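Local coordinates for protein Serpin48 (Tenebrio molitor, PDB 3OZQ) that inhibits the serine protease SPE (Spätzle-processing enzyme) as a highly specific serpin of insect innate immunity, at residues Thr101-Arg106 with Gly306-Ser311; Glu107-Ile112 with Ser299-Glu304; Lys96-Thr101 with Ala133-Ala138; Leu47-Cys52 with Glu58-Val63. All blocks are in the same frame, centred on the assembly; numbering follows the deposited sequence.

Interaction 1: Thr101-Arg106 with Gly306-Ser311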
loop_
_atom_site.group_PDB
_atom_site.type_symbol
_atom_site.label_atom_id
_atom_site.label_comp_id
_atom_site.label_asym_id
_atom_site.label_seq_id
_atom_site.Cartn_x
_atom_site.Cartn_y
_atom_site.Cartn_z
ATOM N N THR A 101 0.356 15.619 24.133
ATOM C CA THR A 101 1.375 15.669 25.203
ATOM C C THR A 101 0.794 15.404 26.586
ATOM O O THR A 101 1.464 14.837 27.448
ATOM C CB THR A 101 2.254 16.980 25.250
ATOM O OG1 THR A 101 1.514 18.123 24.798
ATOM C CG2 THR A 101 3.509 16.831 24.398
ATOM N N ASN A 102 -0.458 15.792 26.788
ATOM C CA ASN A 102 -1.058 15.694 28.106
ATOM C C ASN A 102 -0.996 14.279 28.636
ATOM O O ASN A 102 -0.939 14.072 29.848
ATOM C CB ASN A 102 -2.506 16.185 28.072
ATOM C CG ASN A 102 -2.635 17.537 27.409
ATOM O OD1 ASN A 102 -2.487 17.659 26.183
ATOM N ND2 ASN A 102 -2.900 18.567 28.211
ATOM N N PHE A 103 -0.989 13.301 27.730
ATOM C CA PHE A 103 -1.065 11.914 28.155
ATOM C C PHE A 103 0.178 11.139 27.724
ATOM O O PHE A 103 0.256 10.622 26.603
ATOM C CB PHE A 103 -2.355 11.249 27.652
ATOM C CG PHE A 103 -3.600 12.073 27.876
ATOM C CD1 PHE A 103 -4.149 12.818 26.846
ATOM C CD2 PHE A 103 -4.220 12.100 29.111
ATOM C CE1 PHE A 103 -5.295 13.565 27.039
ATOM C CE2 PHE A 103 -5.366 12.859 29.316
ATOM C CZ PHE A 103 -5.901 13.593 28.283
ATOM N N SER A 104 1.149 11.080 28.631
ATOM C CA SER A 104 2.405 10.372 28.418
ATOM C C SER A 104 2.192 8.954 27.887
ATOM O O SER A 104 1.461 8.159 28.473
ATOM C CB SER A 104 3.205 10.318 29.722
ATOM O OG SER A 104 3.622 11.614 30.110
ATOM N N VAL A 105 2.843 8.646 26.774
ATOM C CA VAL A 105 2.739 7.322 26.192
ATOM C C VAL A 105 3.363 6.289 27.125
ATOM O O VAL A 105 4.499 6.453 27.580
ATOM C CB VAL A 105 3.442 7.268 24.825
ATOM C CG1 VAL A 105 3.240 5.894 24.176
ATOM C CG2 VAL A 105 2.927 8.370 23.930
ATOM N N ARG A 106 2.616 5.226 27.403
ATOM C CA ARG A 106 3.124 4.124 28.212
ATOM C C ARG A 106 4.320 3.457 27.552
ATOM O O ARG A 106 4.225 2.971 26.423
ATOM C CB ARG A 106 2.020 3.096 28.474
ATOM C CG ARG A 106 0.767 3.708 29.075
ATOM C CD ARG A 106 -0.306 2.668 29.332
ATOM N NE ARG A 106 -1.611 3.296 29.531
ATOM C CZ ARG A 106 -2.027 3.818 30.686
ATOM N NH1 ARG A 106 -1.235 3.792 31.752
ATOM N NH2 ARG A 106 -3.232 4.370 30.777
ATOM N N GLY A 306 -11.508 7.203 27.049
ATOM C CA GLY A 306 -12.201 8.397 26.605
ATOM C C GLY A 306 -11.312 9.628 26.528
ATOM O O GLY A 306 -11.693 10.620 25.922
ATOM N N ASP A 307 -10.136 9.555 27.142
ATOM C CA ASP A 307 -9.108 10.585 27.016
ATOM C C ASP A 307 -8.617 10.735 25.569
ATOM O O ASP A 307 -8.452 11.843 25.056
ATOM C CB ASP A 307 -7.911 10.236 27.905
ATOM C CG ASP A 307 -8.140 10.596 29.385
ATOM O OD1 ASP A 307 -7.223 10.355 30.198
ATOM O OD2 ASP A 307 -9.227 11.123 29.724
ATOM N N LEU A 308 -8.347 9.610 24.919
ATOM C CA LEU A 308 -7.798 9.660 23.569
ATOM C C LEU A 308 -8.759 9.014 22.588
ATOM O O LEU A 308 -9.522 8.126 22.950
ATOM C CB LEU A 308 -6.438 8.976 23.529
ATOM C CG LEU A 308 -5.342 9.624 24.373
ATOM C CD1 LEU A 308 -4.060 8.811 24.301
ATOM C CD2 LEU A 308 -5.089 11.067 23.947
ATOM N N VAL A 309 -8.756 9.514 21.360
ATOM C CA VAL A 309 -9.447 8.869 20.255
ATOM C C VAL A 309 -8.465 8.929 19.100
ATOM O O VAL A 309 -7.502 9.698 19.149
ATOM C CB VAL A 309 -10.740 9.599 19.858
ATOM C CG1 VAL A 309 -11.624 9.855 21.093
ATOM C CG2 VAL A 309 -10.411 10.911 19.148
ATOM N N ILE A 310 -8.679 8.117 18.068
ATOM C CA ILE A 310 -7.854 8.246 16.886
ATOM C C ILE A 310 -8.391 9.418 16.084
ATOM O O ILE A 310 -9.502 9.367 15.563
ATOM C CB ILE A 310 -7.867 6.984 15.994
ATOM C CG1 ILE A 310 -7.286 5.775 16.736
ATOM C CG2 ILE A 310 -7.074 7.240 14.734
ATOM C CD1 ILE A 310 -7.180 4.508 15.833
ATOM N N SER A 311 -7.591 10.467 15.974
ATOM C CA SER A 311 -8.046 11.692 15.327
ATOM C C SER A 311 -7.836 11.659 13.811
ATOM O O SER A 311 -8.682 12.119 13.047
ATOM C CB SER A 311 -7.329 12.897 15.929
ATOM O OG SER A 311 -7.501 12.941 17.328
#
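Asp-307 meets the ring of Phe-103 first, and Leu-308 meets it next, so two neighbouring residues of the chain that leads into strand 310-321 hold one aromatic side chain. The CB of Asp-307 lies over one face of the ring, 4.1 Å from the centroid of Phe-103 and 19° off its normal, a CH-pi contact displaced toward the rim. From there the carboxylate is tilted 28° from the ring plane, and Asp-307 OD1 stands above that plane, 3.2 Å from Phe-103 CE2. That oxygen also accepts a hydrogen bond from the backbone N of Glu-304, which suits an aspartate here: its short chain can bond its own loop and still pack by its methylene. Leu-308 follows, its CD2 3.5 Å from Phe-103 CD1 and approaching at a slant, while the same side chain also packs on Val-99 of strand 90-100. This is loop-to-loop packing at the end of the serpin central sheet, between the turn after strand 90-100 and the lead-in to strand 310-321. With the ring cut back to an alanine, the Asp-307 methylene and the CD2 methyl of Leu-308 are likely to lose the surface they rest on, parting the two loops. Chemically the contact is dispersion and CH-pi packing by a methylene and a methyl, with the negative charge of Asp-307 directed to its bond with Glu-304 N.

Interaction 2: Glu107-Ile112 with Ser299-Glu304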
loop_
_atom_site.group_PDB
_atom_site.type_symbol
_atom_site.label_atom_id
_atom_site.label_comp_id
_atom_site.label_asym_id
_atom_site.label_seq_id
_atom_site.Cartn_x
_atom_site.Cartn_y
_atom_site.Cartn_z
ATOM N N GLU A 107 5.448 3.437 28.259
ATOM C CA GLU A 107 6.687 2.856 27.740
ATOM C C GLU A 107 6.480 1.481 27.103
ATOM O O GLU A 107 7.162 1.128 26.142
ATOM C CB GLU A 107 7.740 2.758 28.848
ATOM C CG GLU A 107 8.363 4.089 29.236
ATOM C CD GLU A 107 9.879 4.038 29.212
ATOM O OE1 GLU A 107 10.511 5.117 29.141
ATOM O OE2 GLU A 107 10.436 2.916 29.261
ATOM N N GLU A 108 5.545 0.714 27.657
ATOM C CA GLU A 108 5.213 -0.617 27.163
ATOM C C GLU A 108 4.665 -0.591 25.735
ATOM O O GLU A 108 4.816 -1.559 24.985
ATOM C CB GLU A 108 4.167 -1.252 28.080
ATOM C CG GLU A 108 3.753 -2.660 27.677
ATOM C CD GLU A 108 2.545 -3.176 28.454
ATOM O OE1 GLU A 108 2.046 -2.457 29.351
ATOM O OE2 GLU A 108 2.093 -4.308 28.161
ATOM N N PHE A 109 4.010 0.509 25.373
ATOM C CA PHE A 109 3.420 0.649 24.045
ATOM C C PHE A 109 4.492 1.079 23.066
ATOM O O PHE A 109 4.522 0.611 21.922
ATOM C CB PHE A 109 2.268 1.660 24.056
ATOM C CG PHE A 109 1.455 1.683 22.779
ATOM C CD1 PHE A 109 0.596 0.639 22.459
ATOM C CD2 PHE A 109 1.533 2.760 21.913
ATOM C CE1 PHE A 109 -0.159 0.665 21.282
ATOM C CE2 PHE A 109 0.783 2.786 20.736
ATOM C CZ PHE A 109 -0.066 1.742 20.432
ATOM N N GLN A 110 5.376 1.969 23.509
ATOM C CA GLN A 110 6.467 2.418 22.648
ATOM C C GLN A 110 7.379 1.254 22.311
ATOM O O GLN A 110 8.082 1.267 21.307
ATOM C CB GLN A 110 7.294 3.495 23.336
ATOM C CG GLN A 110 6.528 4.735 23.717
ATOM C CD GLN A 110 7.433 5.768 24.333
ATOM O OE1 GLN A 110 7.699 6.813 23.740
ATOM N NE2 GLN A 110 7.935 5.470 25.524
ATOM N N LYS A 111 7.378 0.261 23.184
ATOM C CA LYS A 111 8.273 -0.868 23.060
ATOM C C LYS A 111 7.692 -1.871 22.072
ATOM O O LYS A 111 8.410 -2.429 21.238
ATOM C CB LYS A 111 8.474 -1.503 24.444
ATOM C CG LYS A 111 9.123 -2.878 24.436
ATOM C CD LYS A 111 9.418 -3.348 25.852
ATOM C CE LYS A 111 10.130 -4.700 25.864
ATOM N NZ LYS A 111 10.612 -5.058 27.233
ATOM N N ILE A 112 6.386 -2.089 22.159
ATOM C CA ILE A 112 5.732 -3.045 21.287
ATOM C C ILE A 112 5.663 -2.503 19.859
ATOM O O ILE A 112 5.742 -3.262 18.890
ATOM C CB ILE A 112 4.335 -3.430 21.815
ATOM C CG1 ILE A 112 3.826 -4.693 21.116
ATOM C CG2 ILE A 112 3.362 -2.287 21.655
ATOM C CD1 ILE A 112 2.548 -5.240 21.715
ATOM N N SER A 299 -6.839 3.330 26.264
ATOM C CA SER A 299 -6.142 3.374 27.559
ATOM C C SER A 299 -4.851 2.557 27.600
ATOM O O SER A 299 -4.042 2.707 28.515
ATOM C CB SER A 299 -7.074 2.940 28.703
ATOM O OG SER A 299 -7.695 1.686 28.446
ATOM N N GLY A 300 -4.678 1.670 26.623
ATOM C CA GLY A 300 -3.437 0.931 26.479
ATOM C C GLY A 300 -2.327 1.799 25.919
ATOM O O GLY A 300 -1.155 1.460 26.016
ATOM N N ILE A 301 -2.686 2.933 25.333
ATOM C CA ILE A 301 -1.675 3.827 24.798
ATOM C C ILE A 301 -1.284 4.852 25.867
ATOM O O ILE A 301 -0.105 5.018 26.188
ATOM C CB ILE A 301 -2.164 4.514 23.505
ATOM C CG1 ILE A 301 -2.388 3.460 22.412
ATOM C CG2 ILE A 301 -1.170 5.574 23.045
ATOM C CD1 ILE A 301 -3.212 3.945 21.246
ATOM N N ALA A 302 -2.287 5.522 26.423
ATOM C CA ALA A 302 -2.061 6.498 27.489
ATOM C C ALA A 302 -3.385 6.994 28.020
ATOM O O ALA A 302 -4.406 6.909 27.339
ATOM C CB ALA A 302 -1.219 7.671 26.978
ATOM N N GLY A 303 -3.368 7.499 29.251
ATOM C CA GLY A 303 -4.564 8.026 29.874
ATOM C C GLY A 303 -5.592 6.968 30.211
ATOM O O GLY A 303 -5.306 5.772 30.207
ATOM N N GLU A 304 -6.801 7.425 30.507
ATOM C CA GLU A 304 -7.902 6.542 30.840
ATOM C C GLU A 304 -8.885 6.540 29.690
ATOM O O GLU A 304 -8.782 7.354 28.780
ATOM C CB GLU A 304 -8.604 7.018 32.122
ATOM C CG GLU A 304 -7.892 6.634 33.419
ATOM C CD GLU A 304 -6.564 7.351 33.580
ATOM O OE1 GLU A 304 -6.490 8.573 33.305
ATOM O OE2 GLU A 304 -5.588 6.688 33.971
#
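The side chain of Phe-109 leaves helix 107-115 with CG opposite the backbone N (chi1 -170°) and beside the carbonyl carbon, which sends its ring across to the loop that holds Ile-301. There the isoleucine places CG1 anti to its own carbonyl carbon (chi1 -64°), which turns the CG1 methylene onto the aromatic face, with the two methyls out beyond the rim. CG1 of Ile-301 sits 3.6 Å from the centroid of the Phe-109 ring and 17° off the normal, a close CH-pi contact shifted toward CZ, the atom it approaches to 3.5 Å. Of the methyls, Ile-301 CD1 lies 3.9 Å from Phe-109 CZ, and CG2 lies near the CD2-CE2 side of the ring. A branched aliphatic residue suits this place because one carbon rests on the face while the two methyls flank the rim.

In the serpin fold, helix 107-115 follows strand 90-100 of the central sheet, and the contact fastens its first turn to the loop that precedes strand 310-321 of that sheet. Phe-109 also touches Leu-47 and Ser-50 of helix 38-50, together with Ile-97 of strand 90-100, and Ile-301 reaches Val-99 of the same strand. The large, flat phenylalanine thus serves as shared filling among helix, strand and loop. The backbone of Gly-300 completes the packing, its carbonyl O lying 3.9 Å from Phe-109 CB and coming obliquely to the ring. The Ile-301 backbone is tied to that of Arg-106, at the N-cap position just ahead of the helix.

Interaction 3: Lys96-Thr101 with Ala133-Ala138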
loop_
_atom_site.group_PDB
_atom_site.type_symbol
_atom_site.label_atom_id
_atom_site.label_comp_id
_atom_site.label_asym_id
_atom_site.label_seq_id
_atom_site.Cartn_x
_atom_site.Cartn_y
_atom_site.Cartn_z
ATOM N N LYS A 96 4.277 5.842 12.594
ATOM C CA LYS A 96 4.353 6.413 13.928
ATOM C C LYS A 96 2.983 6.765 14.472
ATOM O O LYS A 96 2.068 7.127 13.731
ATOM C CB LYS A 96 5.253 7.641 13.906
ATOM C CG LYS A 96 5.215 8.435 15.176
ATOM C CD LYS A 96 6.476 8.316 15.950
ATOM C CE LYS A 96 7.588 9.078 15.296
ATOM N NZ LYS A 96 8.580 9.473 16.349
ATOM N N ILE A 97 2.843 6.650 15.788
ATOM C CA ILE A 97 1.620 7.046 16.450
ATOM C C ILE A 97 1.984 8.190 17.363
ATOM O O ILE A 97 2.627 7.981 18.385
ATOM C CB ILE A 97 1.007 5.882 17.246
ATOM C CG1 ILE A 97 0.570 4.766 16.282
ATOM C CG2 ILE A 97 -0.181 6.357 18.067
ATOM C CD1 ILE A 97 -0.334 3.723 16.930
ATOM N N TYR A 98 1.630 9.405 16.959
ATOM C CA TYR A 98 1.883 10.590 17.782
ATOM C C TYR A 98 0.703 10.839 18.705
ATOM O O TYR A 98 -0.442 10.807 18.254
ATOM C CB TYR A 98 2.097 11.817 16.908
ATOM C CG TYR A 98 3.435 11.867 16.226
ATOM C CD1 TYR A 98 4.536 12.436 16.852
ATOM C CD2 TYR A 98 3.602 11.335 14.952
ATOM C CE1 TYR A 98 5.759 12.484 16.222
ATOM C CE2 TYR A 98 4.815 11.382 14.313
ATOM C CZ TYR A 98 5.893 11.957 14.946
ATOM O OH TYR A 98 7.105 11.992 14.303
ATOM N N VAL A 99 0.997 11.115 19.983
ATOM C CA VAL A 99 -0.025 11.256 21.018
ATOM C C VAL A 99 0.030 12.602 21.784
ATOM O O VAL A 99 1.103 13.120 22.088
ATOM C CB VAL A 99 0.045 10.065 22.011
ATOM C CG1 VAL A 99 -1.036 10.178 23.054
ATOM C CG2 VAL A 99 -0.076 8.728 21.241
ATOM N N LYS A 100 -1.144 13.154 22.063
ATOM C CA LYS A 100 -1.312 14.449 22.734
ATOM C C LYS A 100 -0.409 14.530 23.973
ATOM O O LYS A 100 -0.406 13.593 24.769
ATOM C CB LYS A 100 -2.787 14.570 23.131
ATOM C CG LYS A 100 -3.260 15.895 23.699
ATOM C CD LYS A 100 -4.765 15.815 23.947
ATOM C CE LYS A 100 -5.274 16.939 24.864
ATOM N NZ LYS A 100 -5.318 18.275 24.188
ATOM N N THR A 101 0.356 15.619 24.133
ATOM C CA THR A 101 1.375 15.669 25.203
ATOM C C THR A 101 0.794 15.404 26.586
ATOM O O THR A 101 1.464 14.837 27.448
ATOM C CB THR A 101 2.254 16.980 25.250
ATOM O OG1 THR A 101 1.514 18.123 24.798
ATOM C CG2 THR A 101 3.509 16.831 24.398
ATOM N N ALA A 133 2.931 19.606 12.864
ATOM C CA ALA A 133 3.049 19.194 11.467
ATOM C C ALA A 133 4.499 19.089 10.992
ATOM O O ALA A 133 4.913 18.057 10.463
ATOM C CB ALA A 133 2.275 20.140 10.580
ATOM N N LYS A 134 5.273 20.153 11.177
ATOM C CA LYS A 134 6.675 20.135 10.759
ATOM C C LYS A 134 7.468 19.011 11.437
ATOM O O LYS A 134 8.273 18.330 10.813
ATOM C CB LYS A 134 7.344 21.491 11.029
ATOM C CG LYS A 134 8.752 21.566 10.465
ATOM C CD LYS A 134 9.338 22.965 10.528
ATOM C CE LYS A 134 10.599 23.062 9.666
ATOM N NZ LYS A 134 10.296 23.029 8.201
ATOM N N LEU A 135 7.223 18.825 12.721
ATOM C CA LEU A 135 7.932 17.836 13.521
ATOM C C LEU A 135 7.669 16.441 12.961
ATOM O O LEU A 135 8.601 15.674 12.716
ATOM C CB LEU A 135 7.464 17.932 14.979
ATOM C CG LEU A 135 8.090 17.151 16.141
ATOM C CD1 LEU A 135 7.381 15.819 16.367
ATOM C CD2 LEU A 135 9.591 16.966 15.951
ATOM N N MET A 136 6.394 16.130 12.760
ATOM C CA MET A 136 5.995 14.831 12.231
ATOM C C MET A 136 6.550 14.639 10.822
ATOM O O MET A 136 7.121 13.603 10.520
ATOM C CB MET A 136 4.473 14.691 12.248
ATOM C CG MET A 136 3.897 14.696 13.648
ATOM S SD MET A 136 2.096 14.718 13.713
ATOM C CE MET A 136 1.712 13.114 13.072
ATOM N N ASN A 137 6.412 15.656 9.976
ATOM C CA ASN A 137 6.918 15.573 8.607
ATOM C C ASN A 137 8.428 15.432 8.524
ATOM O O ASN A 137 8.943 14.781 7.621
ATOM C CB ASN A 137 6.469 16.784 7.785
ATOM C CG ASN A 137 4.972 16.813 7.582
ATOM O OD1 ASN A 137 4.292 15.802 7.779
ATOM N ND2 ASN A 137 4.445 17.969 7.189
ATOM N N ALA A 138 9.140 16.060 9.455
ATOM C CA ALA A 138 10.596 16.033 9.409
ATOM C C ALA A 138 11.053 14.633 9.775
ATOM O O ALA A 138 12.017 14.115 9.203
ATOM C CB ALA A 138 11.198 17.072 10.358
#
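Lys-96 NZ is gripped by Glu-122 OE2 in a salt bridge and by Gln-120 OE1 in a hydrogen bond, and the alkyl chain behind it lies over one face of Tyr-98, whose other face takes Met-136. The lysine also makes a cation-pi contact with Trp-139. On the helix side, CG of Met-136 stands over the centre of the tyrosine ring, 3.5 Å from the centroid of Tyr-98 and 11° off its normal. The sulfur follows it over the same face, with Met-136 SD 4.2 Å from that centroid. A bend at chi3 (68°) then brings the methyl back toward the ring, and Met-136 CE ends tightly packed 3.2 Å from Tyr-98 CD2. A flexible, unbranched methionine suits this role, for it can follow a flat surface along its length. Leu-135 adds its CD1 obliquely, 3.7 Å from Tyr-98 CE1. Met-136 touches Val-164 and Ile-166 of the adjacent strand 163-174 as well. A Met-aromatic contact thus seats helix 129-143 on strand 90-100, in keeping with the serpin fold, where the helix known as F packs across the face of beta-sheet A.

Interaction 4: Leu47-Cys52 with Glu58-Val63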
loop_
_atom_site.group_PDB
_atom_site.type_symbol
_atom_site.label_atom_id
_atom_site.label_comp_id
_atom_site.label_asym_id
_atom_site.label_seq_id
_atom_site.Cartn_x
_atom_site.Cartn_y
_atom_site.Cartn_z
ATOM N N LEU A 47 -1.210 -2.149 15.478
ATOM C CA LEU A 47 -0.473 -1.547 16.575
ATOM C C LEU A 47 -1.453 -0.778 17.442
ATOM O O LEU A 47 -1.511 -0.972 18.661
ATOM C CB LEU A 47 0.589 -0.589 16.054
ATOM C CG LEU A 47 1.796 -0.305 16.960
ATOM C CD1 LEU A 47 2.382 1.060 16.664
ATOM C CD2 LEU A 47 1.468 -0.435 18.427
ATOM N N ALA A 48 -2.226 0.097 16.808
ATOM C CA ALA A 48 -3.269 0.841 17.509
ATOM C C ALA A 48 -4.165 -0.091 18.324
ATOM O O ALA A 48 -4.416 0.134 19.526
ATOM C CB ALA A 48 -4.109 1.610 16.518
ATOM N N GLN A 49 -4.663 -1.119 17.648
ATOM C CA GLN A 49 -5.570 -2.095 18.238
ATOM C C GLN A 49 -4.988 -2.657 19.532
ATOM O O GLN A 49 -5.708 -2.900 20.500
ATOM C CB GLN A 49 -5.826 -3.228 17.230
ATOM C CG GLN A 49 -6.876 -4.246 17.653
ATOM C CD GLN A 49 -6.800 -5.540 16.840
ATOM O OE1 GLN A 49 -6.425 -5.531 15.659
ATOM N NE2 GLN A 49 -7.145 -6.663 17.475
ATOM N N SER A 50 -3.676 -2.835 19.569
ATOM C CA SER A 50 -3.073 -3.432 20.740
ATOM C C SER A 50 -3.152 -2.536 21.981
ATOM O O SER A 50 -3.059 -3.030 23.109
ATOM C CB SER A 50 -1.633 -3.853 20.475
ATOM O OG SER A 50 -0.749 -2.776 20.614
ATOM N N GLY A 51 -3.314 -1.230 21.760
ATOM C CA GLY A 51 -3.407 -0.263 22.842
ATOM C C GLY A 51 -4.837 0.093 23.176
ATOM O O GLY A 51 -5.089 0.957 24.018
ATOM N N CYS A 52 -5.773 -0.565 22.504
ATOM C CA CYS A 52 -7.201 -0.353 22.717
ATOM C C CYS A 52 -7.771 -1.439 23.617
ATOM O O CYS A 52 -7.093 -2.418 23.927
ATOM C CB CYS A 52 -7.967 -0.379 21.390
ATOM S SG CYS A 52 -7.687 1.039 20.289
ATOM N N GLU A 58 -11.916 -4.709 19.778
ATOM C CA GLU A 58 -12.574 -5.852 19.159
ATOM C C GLU A 58 -13.077 -5.524 17.757
ATOM O O GLU A 58 -12.990 -6.349 16.853
ATOM C CB GLU A 58 -13.725 -6.347 20.039
ATOM C CG GLU A 58 -14.455 -7.565 19.482
ATOM C CD GLU A 58 -13.540 -8.762 19.296
ATOM O OE1 GLU A 58 -12.442 -8.783 19.899
ATOM O OE2 GLU A 58 -13.918 -9.684 18.538
ATOM N N GLU A 59 -13.621 -4.324 17.588
ATOM C CA GLU A 59 -14.037 -3.845 16.277
ATOM C C GLU A 59 -12.868 -3.900 15.308
ATOM O O GLU A 59 -12.946 -4.549 14.268
ATOM C CB GLU A 59 -14.543 -2.408 16.366
ATOM C CG GLU A 59 -16.043 -2.251 16.291
ATOM C CD GLU A 59 -16.465 -0.797 16.373
ATOM O OE1 GLU A 59 -15.576 0.084 16.341
ATOM O OE2 GLU A 59 -17.682 -0.532 16.479
ATOM N N ILE A 60 -11.776 -3.226 15.652
ATOM C CA ILE A 60 -10.594 -3.214 14.790
ATOM C C ILE A 60 -10.223 -4.635 14.391
ATOM O O ILE A 60 -9.840 -4.898 13.244
ATOM C CB ILE A 60 -9.409 -2.540 15.485
ATOM C CG1 ILE A 60 -9.705 -1.045 15.679
ATOM C CG2 ILE A 60 -8.134 -2.711 14.695
ATOM C CD1 ILE A 60 -8.732 -0.353 16.586
ATOM N N ARG A 61 -10.349 -5.556 15.339
ATOM C CA ARG A 61 -10.019 -6.954 15.085
ATOM C C ARG A 61 -10.971 -7.545 14.049
ATOM O O ARG A 61 -10.553 -8.271 13.150
ATOM C CB ARG A 61 -10.097 -7.756 16.385
ATOM C CG ARG A 61 -9.201 -8.984 16.425
ATOM C CD ARG A 61 -9.812 -10.066 17.312
ATOM N NE ARG A 61 -11.027 -10.602 16.702
ATOM C CZ ARG A 61 -11.841 -11.484 17.273
ATOM N NH1 ARG A 61 -11.587 -11.946 18.493
ATOM N NH2 ARG A 61 -12.920 -11.901 16.617
ATOM N N GLN A 62 -12.251 -7.220 14.199
ATOM C CA GLN A 62 -13.318 -7.682 13.324
ATOM C C GLN A 62 -13.086 -7.216 11.902
ATOM O O GLN A 62 -13.248 -7.995 10.964
ATOM C CB GLN A 62 -14.677 -7.165 13.828
ATOM C CG GLN A 62 -15.887 -7.395 12.901
ATOM C CD GLN A 62 -16.977 -6.319 13.057
ATOM O OE1 GLN A 62 -16.830 -5.385 13.839
ATOM N NE2 GLN A 62 -18.059 -6.446 12.301
ATOM N N VAL A 63 -12.708 -5.950 11.725
ATOM C CA VAL A 63 -12.531 -5.422 10.369
ATOM C C VAL A 63 -11.245 -5.915 9.709
ATOM O O VAL A 63 -11.207 -6.160 8.507
ATOM C CB VAL A 63 -12.659 -3.871 10.290
ATOM C CG1 VAL A 63 -12.750 -3.275 11.665
ATOM C CG2 VAL A 63 -11.504 -3.273 9.499
#
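The amide of Gln-49 and the guanidinium of Arg-61 are turned 61° from each other and do not stack: the amide meets the methylenes of the arginine, while one face of the guanidinium takes Glu-58. Gln-49 NE2 lies 3.3 Å from Arg-61 CG and equally near its CB. Glu-58 OE2 sits 3.0 Å above the guanidinium plane, over its centre, so this salt bridge within helix 54-63 rests on charge alone, with no N-H directed at the oxygen. Gln-49 reaches this place with its chain extended and CG opposite the backbone N (chi1 -174°). Its aliphatic part runs antiparallel alongside Ile-60, whose CG2 methyl lies 3.5 Å from Gln-49 CB and 3.4 Å from Gln-49 OE1. The two branches of the isoleucine meet different residues, CG2 meeting Gln-49 and CD1 reaching Cys-52, with Ile-60 CD1 4.1 Å from Cys-52 SG. Shortening Gln-49 to an alanine removes CG and the amide, which is likely to thin the packing on Ile-60 and leave the CB and CG methylenes of Arg-61 without the amide beside them. The contact joins consecutive serpin helices, 38-50 and 54-63, by carbon packing; in the model Gln-49 OE1 is buried with no hydrogen-bonding partner, which would probably cost some stability.

Interactions 1 and 2 lie side by side, their centres about 9 Å apart, and Arg-106 bridges them: its NE is 2.7 Å from Ser-299 O, a probable hydrogen bond. Interaction 1 packs loop on loop, interaction 2 helix on loop, interaction 3 helix on strand and interaction 4 helix on helix, and they meet around the end of strand 90-100. From interaction 3, Val-99 of that strand touches Leu-308 and Ile-301, and Ile-97 touches Phe-109 and Leu-47, although the centres of interactions 3 and 4 are about 21 Å apart. Phe-109 links interaction 2 with interactions 3 and 4, its CZ lying 3.3 Å from Leu-47 CD2.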